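Local coordinates for separin (Saccharomyces cerevisiae, PDB 5U1T), which cleaves the Scc1 subunit of cohesin as a caspase-like cysteine protease at the onset of anaphase, releasing sister chromatids for segregation, at residues S874-L879 / Q890-Y895; K902-N907 / K915-S920; L623-S628 / L654-I659; F617-K622 / L788-S793. All coordinates share one frame; numbering follows the deposited sequence.

Contact 1. Residues S874-L879 / Q890-Y895; sequences SLTMFL and QSLVLY
The hydroxyl of Ser891 is held by the backbone carbonyls of Lys887 and Leu888, while two leucines of 874-879 pack against it. Leu879 brings CD1 to 3.5 Å from Ser891 OG, and Leu875 lays CD2 3.8 Å from that same OG, about as near as it comes to Ser891 CB (3.9 Å). The two carbonyls can only accept, so the hydroxyl proton is spent within the helix, and the leucine methyls meet an oxygen that needs no partner across the gap. Ser891 reaches these carbonyls because OG sits between the backbone N and the carbonyl carbon (chi1 61°). One residue on, Leu892 meets Thr876, the two side chains crossing at about a right angle, with Thr876 CG2 3.7 Å from Leu892 CD2. Thr876 has the same torsion for its oxygen (chi1 55°), which turns OG1 back to Ile872 O and leaves the methyl to face Leu892. Here the chain leaves helix 872-881 and turns, and 890-895 runs back roughly antiparallel to 874-879, so the contact joins the arms of a short helical hairpin in the helical part of separase. Trp909 of helix 905-912 packs on both Thr876 and Leu892 and carries the apolar seam onward. Small hydroxyl residues suit this place because they can pack against apolar groups without a polar mate opposite: leucine methyls meet a hydroxyl already satisfied, and Thr876 CG2 meets a leucine methyl, so the fit depends on shape more than on directional bonds.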
loop_
_atom_site.group_PDB
_atom_site.type_symbol
_atom_site.label_atom_id
_atom_site.label_comp_id
_atom_site.label_asym_id
_atom_site.label_seq_id
_atom_site.Cartn_x
_atom_site.Cartn_y
_atom_site.Cartn_z
ATOM N N SER A 874 3.756 11.222 -12.612
ATOM C CA SER A 874 4.630 12.078 -11.809
ATOM C C SER A 874 5.176 13.266 -12.599
ATOM O O SER A 874 5.465 14.311 -12.020
ATOM C CB SER A 874 5.821 11.308 -11.239
ATOM O OG SER A 874 5.462 10.520 -10.134
ATOM N N LEU A 875 5.352 13.100 -13.906
ATOM C CA LEU A 875 5.916 14.156 -14.752
ATOM C C LEU A 875 4.921 15.301 -14.938
ATOM O O LEU A 875 5.287 16.482 -14.824
ATOM C CB LEU A 875 6.338 13.610 -16.115
ATOM C CG LEU A 875 6.848 14.673 -17.091
ATOM C CD1 LEU A 875 8.162 15.309 -16.655
ATOM C CD2 LEU A 875 6.955 14.099 -18.490
ATOM N N THR A 876 3.667 14.954 -15.226
ATOM C CA THR A 876 2.640 15.971 -15.390
ATOM C C THR A 876 2.443 16.725 -14.073
ATOM O O THR A 876 2.253 17.943 -14.083
ATOM C CB THR A 876 1.316 15.376 -15.879
ATOM O OG1 THR A 876 0.889 14.340 -14.995
ATOM C CG2 THR A 876 1.498 14.808 -17.278
ATOM N N MET A 877 2.534 16.015 -12.946
ATOM C CA MET A 877 2.490 16.685 -11.655
ATOM C C MET A 877 3.653 17.655 -11.496
ATOM O O MET A 877 3.496 18.751 -10.968
ATOM C CB MET A 877 2.503 15.684 -10.510
ATOM C CG MET A 877 1.242 14.864 -10.402
ATOM S SD MET A 877 1.305 13.717 -9.016
ATOM C CE MET A 877 -0.312 12.971 -9.199
ATOM N N PHE A 878 4.826 17.255 -11.962
ATOM C CA PHE A 878 5.978 18.131 -11.855
ATOM C C PHE A 878 5.802 19.352 -12.769
ATOM O O PHE A 878 6.072 20.479 -12.353
ATOM C CB PHE A 878 7.254 17.360 -12.190
ATOM C CG PHE A 878 8.504 18.198 -12.200
ATOM C CD1 PHE A 878 9.126 18.566 -11.017
ATOM C CD2 PHE A 878 9.081 18.590 -13.398
ATOM C CE1 PHE A 878 10.301 19.327 -11.031
ATOM C CE2 PHE A 878 10.247 19.344 -13.412
ATOM C CZ PHE A 878 10.858 19.713 -12.232
ATOM N N LEU A 879 5.333 19.120 -13.998
ATOM C CA LEU A 879 5.179 20.181 -14.993
ATOM C C LEU A 879 4.136 21.208 -14.566
ATOM O O LEU A 879 4.323 22.410 -14.743
ATOM C CB LEU A 879 4.810 19.587 -16.348
ATOM C CG LEU A 879 5.935 18.776 -16.990
ATOM C CD1 LEU A 879 5.547 18.241 -18.350
ATOM C CD2 LEU A 879 7.173 19.621 -17.087
ATOM N N GLN A 890 1.435 18.284 -23.643
ATOM C CA GLN A 890 2.113 17.757 -24.803
ATOM C C GLN A 890 3.094 16.616 -24.515
ATOM O O GLN A 890 3.477 15.870 -25.422
ATOM C CB GLN A 890 2.831 18.885 -25.508
ATOM C CG GLN A 890 3.039 18.585 -26.983
ATOM C CD GLN A 890 1.922 19.089 -27.874
ATOM O OE1 GLN A 890 1.242 20.091 -27.561
ATOM N NE2 GLN A 890 1.719 18.393 -29.006
ATOM N N SER A 891 3.526 16.470 -23.269
ATOM C CA SER A 891 4.281 15.276 -22.916
ATOM C C SER A 891 3.296 14.122 -22.698
ATOM O O SER A 891 3.667 12.948 -22.724
ATOM C CB SER A 891 5.154 15.516 -21.690
ATOM O OG SER A 891 4.366 15.859 -20.583
ATOM N N LEU A 892 2.030 14.468 -22.521
ATOM C CA LEU A 892 0.963 13.483 -22.539
ATOM C C LEU A 892 0.723 12.916 -23.942
ATOM O O LEU A 892 0.269 11.782 -24.077
ATOM C CB LEU A 892 -0.339 14.085 -22.013
ATOM C CG LEU A 892 -0.569 14.332 -20.521
ATOM C CD1 LEU A 892 -1.843 15.165 -20.336
ATOM C CD2 LEU A 892 -0.648 13.011 -19.759
ATOM N N VAL A 893 1.003 13.685 -24.995
ATOM C CA VAL A 893 0.857 13.112 -26.330
ATOM C C VAL A 893 2.099 12.295 -26.695
ATOM O O VAL A 893 1.992 11.294 -27.404
ATOM C CB VAL A 893 0.576 14.176 -27.436
ATOM C CG1 VAL A 893 -0.556 15.095 -27.023
ATOM C CG2 VAL A 893 1.832 14.968 -27.811
ATOM N N LEU A 894 3.273 12.678 -26.206
ATOM C CA LEU A 894 4.463 11.898 -26.540
ATOM C C LEU A 894 4.558 10.613 -25.739
ATOM O O LEU A 894 5.474 9.829 -25.940
ATOM C CB LEU A 894 5.737 12.709 -26.320
ATOM C CG LEU A 894 6.069 13.712 -27.422
ATOM C CD1 LEU A 894 7.466 14.272 -27.204
ATOM C CD2 LEU A 894 5.928 13.093 -28.833
ATOM N N TYR A 895 3.630 10.409 -24.811
ATOM C CA TYR A 895 3.675 9.240 -23.941
ATOM C C TYR A 895 2.617 8.252 -24.386
ATOM O O TYR A 895 2.850 7.051 -24.350
ATOM C CB TYR A 895 3.470 9.640 -22.481
ATOM C CG TYR A 895 3.636 8.520 -21.467
ATOM C CD1 TYR A 895 2.589 7.654 -21.173
ATOM C CD2 TYR A 895 4.826 8.351 -20.780
ATOM C CE1 TYR A 895 2.728 6.642 -20.240
ATOM C CE2 TYR A 895 4.975 7.345 -19.843
ATOM C CZ TYR A 895 3.921 6.493 -19.570
ATOM O OH TYR A 895 4.061 5.501 -18.615
#

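Contact 2. Residues K902-N907 / K915-S920; sequences KTFLPN and KDIDDS
Ile917 is the residue through which the loop 915-920 reaches Phe904 and Asn907, and the residues ahead of it set the backbone in place. Lys915 gives its carbonyl to Asn933, and the carboxylate of Asp916 forms a salt bridge with Arg934 and a hydrogen bond with Asn937; both are thus tied to helix 927-946. Ile917 then points back toward helix 905-912. Its CG1 lies between the backbone N and the carbonyl carbon (chi1 66°), and from there CD1 extends to Phe904, 3.9 Å from CE1, meeting the ring obliquely. The same methyl passes 4.1 Å from Asn907 CB, while the second branch, CG2, lies 3.8 Å from Asn907 OD1. A branched aliphatic residue suits this spot, since one branch lies against both the ring and Asn907 and the other beside the amide oxygen. Phe904 and Asn907 lie at the start of helix 905-912, so the contact folds the loop after that helix back on its first turn. There Thr903 OG1 accepts from Leu905 N at 2.9 Å, a capping bond, and is itself held by Leu656 O. Beyond Ile917 the loop folds on itself in an Asx turn: Asp918 OD1 accepts from Ser920 N at 3.1 Å, the N-H approaching from above the carboxylate, 54° out of its plane. Aspartate fits because its short side chain can bend back to the amide two residues on. Asp919, next in line, joins Arg934 in a second salt bridge to that arginine. Ser920 adds a weak hydrogen bond from OG to Asp918 OD1.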
loop_
_atom_site.group_PDB
_atom_site.type_symbol
_atom_site.label_atom_id
_atom_site.label_comp_id
_atom_site.label_asym_id
_atom_site.label_seq_id
_atom_site.Cartn_x
_atom_site.Cartn_y
_atom_site.Cartn_z
ATOM N N LYS A 902 -7.687 6.454 -25.887
ATOM C CA LYS A 902 -8.264 5.473 -24.954
ATOM C C LYS A 902 -7.966 5.814 -23.492
ATOM O O LYS A 902 -8.294 5.040 -22.587
ATOM C CB LYS A 902 -7.775 4.053 -25.282
ATOM C CG LYS A 902 -8.848 3.168 -25.955
ATOM C CD LYS A 902 -8.377 1.717 -26.176
ATOM C CE LYS A 902 -9.535 0.802 -26.628
ATOM N NZ LYS A 902 -9.232 -0.668 -26.557
ATOM N N THR A 903 -7.371 6.990 -23.288
ATOM C CA THR A 903 -7.100 7.551 -21.975
ATOM C C THR A 903 -7.822 8.901 -21.735
ATOM O O THR A 903 -7.771 9.829 -22.558
ATOM C CB THR A 903 -5.593 7.748 -21.779
ATOM O OG1 THR A 903 -5.357 8.524 -20.603
ATOM C CG2 THR A 903 -4.988 8.461 -22.962
ATOM N N PHE A 904 -8.489 8.999 -20.588
ATOM C CA PHE A 904 -9.094 10.243 -20.133
ATOM C C PHE A 904 -8.059 11.160 -19.504
ATOM O O PHE A 904 -8.387 12.261 -19.079
ATOM C CB PHE A 904 -10.209 9.949 -19.127
ATOM C CG PHE A 904 -10.999 11.156 -18.717
ATOM C CD1 PHE A 904 -11.841 11.786 -19.613
ATOM C CD2 PHE A 904 -10.904 11.653 -17.429
ATOM C CE1 PHE A 904 -12.578 12.890 -19.235
ATOM C CE2 PHE A 904 -11.640 12.757 -17.037
ATOM C CZ PHE A 904 -12.477 13.380 -17.947
ATOM N N LEU A 905 -6.812 10.709 -19.435
ATOM C CA LEU A 905 -5.796 11.452 -18.699
ATOM C C LEU A 905 -5.502 12.855 -19.282
ATOM O O LEU A 905 -5.351 13.801 -18.526
ATOM C CB LEU A 905 -4.509 10.627 -18.599
ATOM C CG LEU A 905 -3.434 11.136 -17.643
ATOM C CD1 LEU A 905 -4.064 11.531 -16.338
ATOM C CD2 LEU A 905 -2.407 10.059 -17.408
ATOM N N PRO A 906 -5.419 13.013 -20.613
ATOM C CA PRO A 906 -5.193 14.418 -21.014
ATOM C C PRO A 906 -6.419 15.362 -20.826
ATOM O O PRO A 906 -6.270 16.594 -20.686
ATOM C CB PRO A 906 -4.803 14.302 -22.493
ATOM C CG PRO A 906 -5.179 12.921 -22.911
ATOM C CD PRO A 906 -5.156 12.063 -21.708
ATOM N N ASN A 907 -7.614 14.771 -20.814
ATOM C CA ASN A 907 -8.838 15.488 -20.475
ATOM C C ASN A 907 -9.014 15.772 -18.988
ATOM O O ASN A 907 -9.606 16.788 -18.608
ATOM C CB ASN A 907 -10.038 14.709 -20.982
ATOM C CG ASN A 907 -10.475 15.187 -22.334
ATOM O OD1 ASN A 907 -10.142 16.311 -22.734
ATOM N ND2 ASN A 907 -11.214 14.351 -23.059
ATOM N N LYS A 915 -10.159 24.335 -17.749
ATOM C CA LYS A 915 -11.006 24.099 -18.913
ATOM C C LYS A 915 -12.224 23.263 -18.553
ATOM O O LYS A 915 -12.185 22.469 -17.605
ATOM C CB LYS A 915 -10.239 23.385 -20.013
ATOM C CG LYS A 915 -9.151 24.201 -20.622
ATOM C CD LYS A 915 -8.404 23.448 -21.686
ATOM C CE LYS A 915 -7.336 24.366 -22.264
ATOM N NZ LYS A 915 -6.553 23.645 -23.312
ATOM N N ASP A 916 -13.310 23.455 -19.297
ATOM C CA ASP A 916 -14.412 22.512 -19.251
ATOM C C ASP A 916 -14.438 21.855 -20.604
ATOM O O ASP A 916 -14.101 22.471 -21.602
ATOM C CB ASP A 916 -15.750 23.180 -18.934
ATOM C CG ASP A 916 -16.194 24.186 -20.010
ATOM O OD1 ASP A 916 -16.893 23.779 -20.966
ATOM O OD2 ASP A 916 -15.851 25.380 -19.876
ATOM N N ILE A 917 -14.811 20.591 -20.641
ATOM C CA ILE A 917 -14.698 19.846 -21.868
ATOM C C ILE A 917 -16.079 19.527 -22.372
ATOM O O ILE A 917 -17.089 19.828 -21.723
ATOM C CB ILE A 917 -13.881 18.534 -21.685
ATOM C CG1 ILE A 917 -14.605 17.539 -20.765
ATOM C CG2 ILE A 917 -12.475 18.837 -21.147
ATOM C CD1 ILE A 917 -13.661 16.510 -20.100
ATOM N N ASP A 918 -16.101 18.921 -23.548
ATOM C CA ASP A 918 -17.320 18.470 -24.170
ATOM C C ASP A 918 -17.957 17.429 -23.263
ATOM O O ASP A 918 -17.305 16.489 -22.853
ATOM C CB ASP A 918 -16.989 17.908 -25.543
ATOM C CG ASP A 918 -18.206 17.504 -26.325
ATOM O OD1 ASP A 918 -19.319 17.417 -25.758
ATOM O OD2 ASP A 918 -18.038 17.249 -27.536
ATOM N N ASP A 919 -19.229 17.616 -22.937
ATOM C CA ASP A 919 -19.938 16.727 -22.015
ATOM C C ASP A 919 -19.943 15.285 -22.506
ATOM O O ASP A 919 -19.827 14.341 -21.711
ATOM C CB ASP A 919 -21.381 17.216 -21.799
ATOM C CG ASP A 919 -21.453 18.482 -20.943
ATOM O OD1 ASP A 919 -20.418 18.870 -20.350
ATOM O OD2 ASP A 919 -22.557 19.076 -20.843
ATOM N N SER A 920 -20.046 15.118 -23.819
ATOM C CA SER A 920 -20.081 13.787 -24.422
ATOM C C SER A 920 -18.778 12.993 -24.252
ATOM O O SER A 920 -18.778 11.767 -24.363
ATOM C CB SER A 920 -20.411 13.901 -25.911
ATOM O OG SER A 920 -19.344 14.525 -26.607
#

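Contact 3. Residues L623-S628 / L654-I659; sequences LSIELS and LSLYMI
Ile625 and Met658 reach toward each other tip to tip, with CD1 of Ile625 3.9 Å from CE of Met658. The methionine comes from a Schellman motif that ends helix 642-655, and the isoleucine from the flank of helix 621-633, so the contact seats the end of one helix against the side of another. Met658 gets there by an almost straight chain: CG lies anti to the carbonyl carbon (chi1 -51°), and the torsions beyond it are extended, carrying the terminal methyl well clear of the backbone. Ile625 answers in kind, its CG1 branch leading outward from the helix and ending in CD1, while CG2 stays near its own backbone. Leu656 joins at the same methyl, with CD1 4.2 Å from Ile625 CD1, so one isoleucine tip is shared by two apolar side chains of the helix end. Leu649, Ala652 and Tyr653 of helix 642-655 also pack on Ile625. An unbranched, flexible methionine suits a residue that must span from the turn to the neighbouring helix, and a leucine suits the shorter reach at Leu656. The backbone of the motif is consistent with both side chains facing Ile625. Tyr657 takes a left-handed conformation with positive phi, and Met658 N bonds back to Tyr653 O. Met658 is then the centre of an inverse gamma turn and the N-cap of the helix that follows. Inside the turn, Tyr657 N bonds to Leu654 O at 2.8 Å, and that oxygen also stands 4.0 Å above the plane of the Tyr657 ring, offset toward its rim.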
loop_
_atom_site.group_PDB
_atom_site.type_symbol
_atom_site.label_atom_id
_atom_site.label_comp_id
_atom_site.label_asym_id
_atom_site.label_seq_id
_atom_site.Cartn_x
_atom_site.Cartn_y
_atom_site.Cartn_z
ATOM N N LEU A 623 5.531 0.513 -19.402
ATOM C CA LEU A 623 6.319 -0.707 -19.269
ATOM C C LEU A 623 5.474 -1.805 -18.644
ATOM O O LEU A 623 5.481 -2.936 -19.112
ATOM C CB LEU A 623 7.584 -0.453 -18.431
ATOM C CG LEU A 623 8.646 0.368 -19.172
ATOM C CD1 LEU A 623 9.823 0.713 -18.282
ATOM C CD2 LEU A 623 9.097 -0.364 -20.411
ATOM N N SER A 624 4.731 -1.463 -17.602
ATOM C CA SER A 624 3.821 -2.429 -17.003
ATOM C C SER A 624 2.887 -3.065 -18.043
ATOM O O SER A 624 2.737 -4.287 -18.071
ATOM C CB SER A 624 3.013 -1.776 -15.876
ATOM O OG SER A 624 3.801 -1.642 -14.705
ATOM N N ILE A 625 2.281 -2.251 -18.905
ATOM C CA ILE A 625 1.346 -2.782 -19.903
ATOM C C ILE A 625 2.089 -3.690 -20.888
ATOM O O ILE A 625 1.623 -4.780 -21.220
ATOM C CB ILE A 625 0.595 -1.640 -20.663
ATOM C CG1 ILE A 625 -0.366 -0.941 -19.704
ATOM C CG2 ILE A 625 -0.210 -2.168 -21.819
ATOM C CD1 ILE A 625 -0.951 0.348 -20.234
ATOM N N GLU A 626 3.258 -3.253 -21.330
ATOM C CA GLU A 626 3.970 -3.991 -22.351
ATOM C C GLU A 626 4.490 -5.334 -21.811
ATOM O O GLU A 626 4.366 -6.379 -22.469
ATOM C CB GLU A 626 5.109 -3.154 -22.900
ATOM C CG GLU A 626 5.942 -3.923 -23.877
ATOM C CD GLU A 626 7.250 -3.242 -24.135
ATOM O OE1 GLU A 626 7.372 -2.065 -23.696
ATOM O OE2 GLU A 626 8.134 -3.882 -24.760
ATOM N N LEU A 627 5.050 -5.287 -20.604
ATOM C CA LEU A 627 5.460 -6.472 -19.878
ATOM C C LEU A 627 4.294 -7.423 -19.702
ATOM O O LEU A 627 4.378 -8.580 -20.128
ATOM C CB LEU A 627 6.050 -6.104 -18.512
ATOM C CG LEU A 627 6.478 -7.257 -17.598
ATOM C CD1 LEU A 627 7.269 -8.324 -18.356
ATOM C CD2 LEU A 627 7.301 -6.727 -16.471
ATOM N N SER A 628 3.220 -6.953 -19.073
ATOM C CA SER A 628 2.053 -7.798 -18.796
ATOM C C SER A 628 1.499 -8.457 -20.046
ATOM O O SER A 628 1.176 -9.647 -20.038
ATOM C CB SER A 628 0.940 -6.989 -18.133
ATOM O OG SER A 628 1.122 -6.955 -16.732
ATOM N N LEU A 654 -5.819 1.580 -15.269
ATOM C CA LEU A 654 -6.405 2.526 -14.336
ATOM C C LEU A 654 -5.456 3.685 -14.034
ATOM O O LEU A 654 -5.867 4.841 -14.082
ATOM C CB LEU A 654 -6.806 1.823 -13.047
ATOM C CG LEU A 654 -7.914 0.773 -13.153
ATOM C CD1 LEU A 654 -7.987 -0.011 -11.864
ATOM C CD2 LEU A 654 -9.255 1.380 -13.446
ATOM N N SER A 655 -4.193 3.408 -13.743
ATOM C CA SER A 655 -3.275 4.502 -13.460
ATOM C C SER A 655 -3.149 5.454 -14.661
ATOM O O SER A 655 -2.903 6.651 -14.498
ATOM C CB SER A 655 -1.910 3.964 -13.056
ATOM O OG SER A 655 -1.050 4.991 -12.596
ATOM N N LEU A 656 -3.347 4.938 -15.867
ATOM C CA LEU A 656 -3.261 5.796 -17.042
ATOM C C LEU A 656 -4.647 6.301 -17.488
ATOM O O LEU A 656 -4.808 6.841 -18.596
ATOM C CB LEU A 656 -2.547 5.068 -18.179
ATOM C CG LEU A 656 -1.047 5.032 -17.918
ATOM C CD1 LEU A 656 -0.289 4.367 -19.048
ATOM C CD2 LEU A 656 -0.490 6.411 -17.636
ATOM N N TYR A 657 -5.625 6.145 -16.593
ATOM C CA TYR A 657 -7.035 6.497 -16.834
ATOM C C TYR A 657 -7.538 5.955 -18.177
ATOM O O TYR A 657 -8.318 6.591 -18.881
ATOM C CB TYR A 657 -7.253 8.022 -16.721
ATOM C CG TYR A 657 -7.227 8.506 -15.277
ATOM C CD1 TYR A 657 -6.029 8.857 -14.659
ATOM C CD2 TYR A 657 -8.393 8.582 -14.530
ATOM C CE1 TYR A 657 -6.003 9.282 -13.360
ATOM C CE2 TYR A 657 -8.374 9.011 -13.225
ATOM C CZ TYR A 657 -7.179 9.355 -12.640
ATOM O OH TYR A 657 -7.164 9.771 -11.319
ATOM N N MET A 658 -7.094 4.751 -18.513
ATOM C CA MET A 658 -7.634 4.062 -19.665
ATOM C C MET A 658 -8.837 3.256 -19.205
ATOM O O MET A 658 -8.789 2.038 -19.111
ATOM C CB MET A 658 -6.581 3.182 -20.315
ATOM C CG MET A 658 -5.265 3.880 -20.612
ATOM S SD MET A 658 -4.205 2.781 -21.575
ATOM C CE MET A 658 -2.645 3.625 -21.482
ATOM N N ILE A 659 -9.924 3.955 -18.909
ATOM C CA ILE A 659 -11.057 3.312 -18.269
ATOM C C ILE A 659 -11.675 2.279 -19.210
ATOM O O ILE A 659 -12.128 1.224 -18.765
ATOM C CB ILE A 659 -12.112 4.345 -17.805
ATOM C CG1 ILE A 659 -11.751 4.913 -16.437
ATOM C CG2 ILE A 659 -13.442 3.694 -17.602
ATOM C CD1 ILE A 659 -10.489 5.700 -16.402
#

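Contact 4. Residues F617-K622 / L788-S793; sequences FNNFDK and LLKSLS
Lys790 folds along Phe617 by a bend at its second torsion (chi2 -63°), after which the chain runs extended to the ammonium. The bend sets CG obliquely against the ring, 3.7 Å from Phe617 CD2, and takes CE to 3.4 Å from Phe617 O. At the far end NZ stops beside the Asn619 amide, 3.6 Å from ND2, a neighbouring donor rather than a bonded partner, the two side chains meeting from opposite directions. The ammonium stands 6.0 Å from the Phe617 ring centroid, a long approach that gives at most a weak cation-pi attraction. Phe617 turns its CG anti to the backbone N (chi1 170°), which brings the ring edge to helix 782-805, where CE2 meets Leu789 CB. Lysine suits the place: its methylenes pack on the aromatic ring and its charge lies near the carbonyl end of helix 602-617. Replacing it with an alanine would probably open a gap beside Phe617 CD2 and remove one of the positive charges near that helix end. Leu789 also packs on an apolar side chain of the other protein chain, probably the inhibitor securin. Asn619, with positive phi, is the C-prime residue of a Schellman motif that ends helix 602-617.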
loop_
_atom_site.group_PDB
_atom_site.type_symbol
_atom_site.label_atom_id
_atom_site.label_comp_id
_atom_site.label_asym_id
_atom_site.label_seq_id
_atom_site.Cartn_x
_atom_site.Cartn_y
_atom_site.Cartn_z
ATOM N N PHE A 617 4.461 0.230 -8.423
ATOM C CA PHE A 617 4.683 1.129 -7.308
ATOM C C PHE A 617 5.392 2.410 -7.760
ATOM O O PHE A 617 5.285 3.442 -7.099
ATOM C CB PHE A 617 5.469 0.388 -6.228
ATOM C CG PHE A 617 5.987 1.251 -5.105
ATOM C CD1 PHE A 617 7.247 1.846 -5.187
ATOM C CD2 PHE A 617 5.261 1.400 -3.942
ATOM C CE1 PHE A 617 7.748 2.601 -4.148
ATOM C CE2 PHE A 617 5.760 2.151 -2.899
ATOM C CZ PHE A 617 7.004 2.767 -3.008
ATOM N N ASN A 618 6.103 2.352 -8.884
ATOM C CA ASN A 618 6.778 3.542 -9.403
ATOM C C ASN A 618 6.040 4.158 -10.581
ATOM O O ASN A 618 6.536 5.096 -11.210
ATOM C CB ASN A 618 8.212 3.226 -9.804
ATOM C CG ASN A 618 9.136 3.174 -8.617
ATOM O OD1 ASN A 618 9.717 2.127 -8.307
ATOM N ND2 ASN A 618 9.270 4.299 -7.924
ATOM N N ASN A 619 4.850 3.625 -10.844
ATOM C CA ASN A 619 3.967 4.108 -11.892
ATOM C C ASN A 619 4.677 4.085 -13.253
ATOM O O ASN A 619 4.662 5.050 -13.992
ATOM C CB ASN A 619 3.441 5.523 -11.562
ATOM C CG ASN A 619 2.921 5.655 -10.116
ATOM O OD1 ASN A 619 1.872 5.099 -9.760
ATOM N ND2 ASN A 619 3.652 6.405 -9.285
ATOM N N PHE A 620 5.312 2.970 -13.582
ATOM C CA PHE A 620 5.944 2.826 -14.889
ATOM C C PHE A 620 4.911 2.199 -15.802
ATOM O O PHE A 620 5.196 1.211 -16.477
ATOM C CB PHE A 620 7.197 1.949 -14.828
ATOM C CG PHE A 620 8.428 2.643 -14.326
ATOM C CD1 PHE A 620 8.358 3.688 -13.423
ATOM C CD2 PHE A 620 9.680 2.234 -14.755
ATOM C CE1 PHE A 620 9.520 4.308 -12.956
ATOM C CE2 PHE A 620 10.834 2.855 -14.288
ATOM C CZ PHE A 620 10.750 3.891 -13.390
ATOM N N ASP A 621 3.715 2.771 -15.813
ATOM C CA ASP A 621 2.529 2.104 -16.337
ATOM C C ASP A 621 2.641 1.624 -17.796
ATOM O O ASP A 621 1.994 0.646 -18.181
ATOM C CB ASP A 621 1.316 3.034 -16.177
ATOM C CG ASP A 621 1.193 3.611 -14.759
ATOM O OD1 ASP A 621 1.456 2.883 -13.775
ATOM O OD2 ASP A 621 0.837 4.807 -14.617
ATOM N N LYS A 622 3.456 2.299 -18.602
ATOM C CA LYS A 622 3.655 1.920 -19.998
ATOM C C LYS A 622 4.386 0.571 -20.079
ATOM O O LYS A 622 3.926 -0.375 -20.731
ATOM C CB LYS A 622 4.449 3.006 -20.723
ATOM C CG LYS A 622 4.509 2.888 -22.229
ATOM C CD LYS A 622 5.338 4.029 -22.802
ATOM C CE LYS A 622 4.678 4.689 -24.014
ATOM N NZ LYS A 622 4.721 3.864 -25.286
ATOM N N LEU A 788 1.827 -1.108 1.602
ATOM C CA LEU A 788 1.497 -0.339 2.784
ATOM C C LEU A 788 1.939 1.118 2.669
ATOM O O LEU A 788 1.331 2.000 3.257
ATOM C CB LEU A 788 2.145 -0.987 4.000
ATOM C CG LEU A 788 1.821 -0.347 5.335
ATOM C CD1 LEU A 788 0.321 -0.365 5.526
ATOM C CD2 LEU A 788 2.517 -1.136 6.418
ATOM N N LEU A 789 3.016 1.361 1.927
ATOM C CA LEU A 789 3.470 2.714 1.675
ATOM C C LEU A 789 2.454 3.446 0.812
ATOM O O LEU A 789 2.049 4.561 1.121
ATOM C CB LEU A 789 4.837 2.698 1.006
ATOM C CG LEU A 789 5.988 2.564 1.997
ATOM C CD1 LEU A 789 7.325 2.492 1.272
ATOM C CD2 LEU A 789 5.971 3.731 2.984
ATOM N N LYS A 790 2.039 2.796 -0.267
ATOM C CA LYS A 790 1.063 3.362 -1.182
ATOM C C LYS A 790 -0.240 3.627 -0.423
ATOM O O LYS A 790 -0.847 4.685 -0.552
ATOM C CB LYS A 790 0.838 2.426 -2.377
ATOM C CG LYS A 790 1.794 2.665 -3.549
ATOM C CD LYS A 790 1.614 4.104 -4.156
ATOM C CE LYS A 790 2.464 4.360 -5.452
ATOM N NZ LYS A 790 2.318 5.773 -5.995
ATOM N N SER A 791 -0.641 2.675 0.405
ATOM C CA SER A 791 -1.894 2.776 1.136
ATOM C C SER A 791 -1.892 3.828 2.235
ATOM O O SER A 791 -2.907 4.483 2.478
ATOM C CB SER A 791 -2.253 1.425 1.739
ATOM O OG SER A 791 -3.118 0.723 0.876
ATOM N N LEU A 792 -0.760 3.983 2.906
ATOM C CA LEU A 792 -0.696 4.848 4.073
ATOM C C LEU A 792 -0.609 6.290 3.660
ATOM O O LEU A 792 -1.123 7.165 4.348
ATOM C CB LEU A 792 0.500 4.496 4.951
ATOM C CG LEU A 792 0.582 5.186 6.309
ATOM C CD1 LEU A 792 -0.792 5.197 7.011
ATOM C CD2 LEU A 792 1.638 4.511 7.178
ATOM N N SER A 793 0.073 6.537 2.546
ATOM C CA SER A 793 0.197 7.892 2.035
ATOM C C SER A 793 -1.142 8.319 1.453
ATOM O O SER A 793 -1.534 9.469 1.580
ATOM C CB SER A 793 1.319 7.999 0.991
ATOM O OG SER A 793 1.216 6.967 0.029
#

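In the fold
All four contacts are buried and lie away from the probable active-site cysteine, in the helical part of the chain. Contact 4 is nearest the chain centre, about 7 Å from it, and alone borders another protein chain; contact 2, centred about 28 Å from it, is the farthest. Contacts 3 and 4 share helix 621-633 and are bridged by Ser655 and Asp621. Contact 1 joins contact 2 by packing Leu892 on Pro906, whereas contacts 2 and 3 join through hydrogen bonds, Phe904 N to Tyr657 O and Thr903 OG1 to Leu656 O. Contact 3 is purely apolar, contact 1 sets leucine methyls against a satisfied hydroxyl, contact 2 an apolar core among charged loop residues, and contact 4 adds a lysine.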